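Local structure of capsid protein (Macrobrachium rosenbergii nodavirus, 5YKU) at residues Gln27-Ile33 and Ala96-Thr102. The protein forms the shell of the virus particle, and the part described here is its protrusion domain, which builds the dimeric spikes on the surface. Sequence-based numbering, arbitrary orientation.
Sequences QTYTQDI and ATFTLVT
L100 lies under the ring of Y29, and this pair buries more surface than any other residues of the contact. CB of L100 is 3.9 Å from the centroid of the Y29 ring and 14° off its normal, a CH-pi contact over one face, offset toward the rim. Methyl CD2 of L100 reaches on to Y29 OH at 3.8 Å. CD1 turns the other way and meets CB of Q31 at 3.9 Å. The Y29 ring gets there because its CG stands between the backbone N and the carbonyl carbon (chi1 62°), which folds it over the neighbouring strand. At the ring edge, T102 OG1 lies in plane, 3.7 Å from Y29 CE1. The phenol oxygen is hydrogen-bonded to V20 O, which fixes that end of the ring. Further along the sheet face that carries Y29 and L100, I33 CD1 packs on F98 CE1 at 3.6 Å. The F98 ring also makes edge-to-face contacts with W19 and F88. On the opposite sheet face, with T28, T30 and T99, T97 OG1 donates a hydrogen bond of 2.6 Å to D32 OD1, meeting it from above the carboxylate plane. The D32 side chain is about 4 Å from a bound zinc ion. The backbones are paired in regular antiparallel register, and hydrogen-bonded pairs, from Q27 with T102 to I33 with A96, take turns with non-hydrogen-bonded ones such as T30 with T99. In the Y29-L100 pair, L100 N donates to Y29 O at 2.8 Å. Strand 96-104 is also bonded to strand 57-63, whereas strand 26-33 is outermost within this chain. The contact therefore joins an edge strand to the antiparallel beta-sheet of the all-beta protrusion domain.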
ATOM      1  N   GLN A  27      13.753   8.744   5.487  1.00 10.72           N
ATOM      2  CA  GLN A  27      12.565   9.608   5.559  1.00 11.17           C
ATOM      3  C   GLN A  27      11.462   8.888   6.244  1.00 10.69           C
ATOM      4  O   GLN A  27      11.295   7.641   6.058  1.00 11.74           O
ATOM      5  CB  GLN A  27      12.145  10.032   4.122  1.00 13.38           C
ATOM      6  CG  GLN A  27      11.314  11.333   4.018  1.00 16.73           C
ATOM      7  CD  GLN A  27      11.045  11.594   2.540  1.00 19.31           C
ATOM      8  OE1 GLN A  27      11.881  11.717   1.796  1.00 15.16           O
ATOM      9  NE2 GLN A  27       9.766  11.370   2.132  1.00 24.24           N
ATOM     10  N   THR A  28      10.621   9.544   6.971  1.00 10.96           N
ATOM     11  CA  THR A  28       9.393   9.100   7.444  1.00 11.16           C
ATOM     12  C   THR A  28       8.344  10.054   6.990  1.00 12.87           C
ATOM     13  O   THR A  28       8.488  11.312   7.192  1.00 13.96           O
ATOM     14  CB  THR A  28       9.325   9.000   8.997  1.00 13.75           C
ATOM     15  OG1 THR A  28      10.273   7.994   9.399  1.00 15.62           O
ATOM     16  CG2 THR A  28       8.007   8.605   9.572  1.00 15.58           C
ATOM     17  N   TYR A  29       7.280   9.626   6.335  1.00 11.73           N
ATOM     18  CA  TYR A  29       6.328  10.479   5.715  1.00 10.52           C
ATOM     19  C   TYR A  29       4.998   9.774   5.565  1.00 11.18           C
ATOM     20  O   TYR A  29       4.895   8.597   5.863  1.00 11.55           O
ATOM     21  CB  TYR A  29       6.892  10.986   4.400  1.00 11.72           C
ATOM     22  CG  TYR A  29       7.214   9.940   3.291  1.00 10.86           C
ATOM     23  CD1 TYR A  29       8.316   9.162   3.390  1.00 13.55           C
ATOM     24  CD2 TYR A  29       6.421   9.761   2.214  1.00 10.49           C
ATOM     25  CE1 TYR A  29       8.732   8.277   2.425  1.00 12.43           C
ATOM     26  CE2 TYR A  29       6.712   8.876   1.213  1.00 10.64           C
ATOM     27  CZ  TYR A  29       7.935   8.149   1.267  1.00 11.19           C
ATOM     28  OH  TYR A  29       8.305   7.279   0.278  1.00 11.12           O
ATOM     29  N   THR A  30       3.976  10.506   5.181  1.00 11.07           N
ATOM     30  CA  THR A  30       2.672   9.935   4.974  1.00 11.74           C
ATOM     31  C   THR A  30       2.170  10.067   3.578  1.00  9.95           C
ATOM     32  O   THR A  30       2.615  10.878   2.821  1.00 12.57           O
ATOM     33  CB  THR A  30       1.647  10.461   5.954  1.00 11.24           C
ATOM     34  OG1 THR A  30       1.460  11.866   5.687  1.00 13.73           O
ATOM     35  CG2 THR A  30       2.053  10.271   7.399  1.00 11.52           C
ATOM     36  N   GLN A  31       1.197   9.245   3.232  1.00  9.87           N
ATOM     37  CA  GLN A  31       0.479   9.293   1.954  1.00  9.41           C
ATOM     38  C   GLN A  31      -0.940   8.975   2.203  1.00 10.21           C
ATOM     39  O   GLN A  31      -1.264   7.967   2.866  1.00 10.48           O
ATOM     40  CB  GLN A  31       1.046   8.316   0.953  1.00 10.16           C
ATOM     41  CG  GLN A  31       0.442   8.391  -0.422  1.00 10.66           C
ATOM     42  CD  GLN A  31       1.213   7.629  -1.455  1.00 10.59           C
ATOM     43  OE1 GLN A  31       2.425   7.453  -1.332  1.00 11.74           O
ATOM     44  NE2 GLN A  31       0.616   7.202  -2.516  1.00 11.50           N
ATOM     45  N   ASP A  32      -1.869   9.740   1.662  1.00 10.04           N
ATOM     46  CA  ASP A  32      -3.290   9.449   1.685  1.00 10.43           C
ATOM     47  C   ASP A  32      -3.743   8.813   0.440  1.00 11.17           C
ATOM     48  O   ASP A  32      -3.584   9.402  -0.654  1.00 12.64           O
ATOM     49  CB  ASP A  32      -4.096  10.795   1.916  1.00 12.00           C
ATOM     50  CG  ASP A  32      -3.912  11.415   3.203  1.00 12.69           C
ATOM     51  OD1 ASP A  32      -3.291  10.886   4.118  1.00 13.54           O
ATOM     52  OD2 ASP A  32      -4.556  12.531   3.423  1.00 15.74           O
ATOM     53  N   ILE A  33      -4.199   7.592   0.506  1.00 10.77           N
ATOM     54  CA  ILE A  33      -4.855   6.942  -0.633  1.00 12.07           C
ATOM     55  C   ILE A  33      -6.252   7.462  -0.655  1.00 12.52           C
ATOM     56  O   ILE A  33      -6.942   7.533   0.395  1.00 12.76           O
ATOM     57  CB  ILE A  33      -4.800   5.421  -0.525  1.00 12.47           C
ATOM     58  CG1 ILE A  33      -3.357   4.937  -0.562  1.00 12.33           C
ATOM     59  CG2 ILE A  33      -5.612   4.724  -1.612  1.00 14.10           C
ATOM     60  CD1 ILE A  33      -3.131   3.418  -0.607  1.00 13.99           C
ATOM     61  N   ALA A  96      -7.522   6.705   3.212  1.00  9.52           N
ATOM     62  CA  ALA A  96      -6.769   6.082   4.288  1.00  9.31           C
ATOM     63  C   ALA A  96      -5.371   6.630   4.265  1.00  8.79           C
ATOM     64  O   ALA A  96      -4.783   6.746   3.190  1.00 10.14           O
ATOM     65  CB  ALA A  96      -6.803   4.560   4.155  1.00 10.34           C
ATOM     66  N   THR A  97      -4.835   6.942   5.414  1.00  9.45           N
ATOM     67  CA  THR A  97      -3.514   7.489   5.535  1.00  9.41           C
ATOM     68  C   THR A  97      -2.553   6.415   5.959  1.00  9.69           C
ATOM     69  O   THR A  97      -2.804   5.638   6.873  1.00 10.88           O
ATOM     70  CB  THR A  97      -3.472   8.602   6.572  1.00 10.75           C
ATOM     71  OG1 THR A  97      -4.360   9.670   6.164  1.00 12.21           O
ATOM     72  CG2 THR A  97      -2.086   9.196   6.752  1.00 11.78           C
ATOM     73  N   PHE A  98      -1.426   6.348   5.314  1.00  9.42           N
ATOM     74  CA  PHE A  98      -0.290   5.432   5.572  1.00  9.00           C
ATOM     75  C   PHE A  98       0.949   6.158   5.934  1.00  8.80           C
ATOM     76  O   PHE A  98       1.186   7.259   5.439  1.00 10.54           O
ATOM     77  CB  PHE A  98      -0.019   4.564   4.309  1.00  9.49           C
ATOM     78  CG  PHE A  98      -1.207   3.703   3.961  1.00  9.68           C
ATOM     79  CD1 PHE A  98      -2.283   4.234   3.217  1.00 10.25           C
ATOM     80  CD2 PHE A  98      -1.271   2.395   4.322  1.00  9.31           C
ATOM     81  CE1 PHE A  98      -3.408   3.458   2.964  1.00 10.97           C
ATOM     82  CE2 PHE A  98      -2.397   1.633   4.048  1.00  9.68           C
ATOM     83  CZ  PHE A  98      -3.467   2.160   3.372  1.00  9.88           C
ATOM     84  N   THR A  99       1.715   5.535   6.792  1.00  9.81           N
ATOM     85  CA  THR A  99       3.042   6.031   7.181  1.00 10.21           C
ATOM     86  C   THR A  99       4.101   5.203   6.542  1.00 10.74           C
ATOM     87  O   THR A  99       4.084   3.944   6.659  1.00 11.61           O
ATOM     88  CB  THR A  99       3.235   6.026   8.689  1.00 11.21           C
ATOM     89  OG1 THR A  99       2.293   6.995   9.234  1.00 13.64           O
ATOM     90  CG2 THR A  99       4.617   6.515   9.090  1.00 13.24           C
ATOM     91  N   LEU A 100       4.972   5.774   5.802  1.00  9.58           N
ATOM     92  CA  LEU A 100       6.075   5.212   5.110  1.00  9.07           C
ATOM     93  C   LEU A 100       7.371   5.537   5.779  1.00  9.03           C
ATOM     94  O   LEU A 100       7.644   6.685   6.115  1.00 10.02           O
ATOM     95  CB  LEU A 100       6.161   5.650   3.656  1.00 10.52           C
ATOM     96  CG  LEU A 100       4.926   5.325   2.763  1.00 10.08           C
ATOM     97  CD1 LEU A 100       3.896   6.463   2.876  1.00 11.43           C
ATOM     98  CD2 LEU A 100       5.316   5.097   1.338  1.00 10.29           C
ATOM     99  N   VAL A 101       8.197   4.552   6.062  1.00  9.36           N
ATOM    100  CA  VAL A 101       9.536   4.711   6.611  1.00  9.68           C
ATOM    101  C   VAL A 101      10.513   4.157   5.595  1.00  9.83           C
ATOM    102  O   VAL A 101      10.409   2.940   5.244  1.00  9.55           O
ATOM    103  CB  VAL A 101       9.673   4.047   7.955  1.00 10.85           C
ATOM    104  CG1 VAL A 101      11.133   4.187   8.472  1.00 11.07           C
ATOM    105  CG2 VAL A 101       8.658   4.516   8.992  1.00 11.35           C
ATOM    106  N   THR A 102      11.332   5.008   5.053  1.00 10.02           N
ATOM    107  CA  THR A 102      12.262   4.629   3.979  1.00  9.72           C
ATOM    108  C   THR A 102      13.667   4.754   4.430  1.00  9.69           C
ATOM    109  O   THR A 102      14.039   5.675   5.106  1.00 10.25           O
ATOM    110  CB  THR A 102      12.000   5.331   2.679  1.00 10.43           C
ATOM    111  OG1 THR A 102      12.041   6.752   2.916  1.00 11.23           O
ATOM    112  CG2 THR A 102      10.614   5.000   2.107  1.00 10.72           C
TER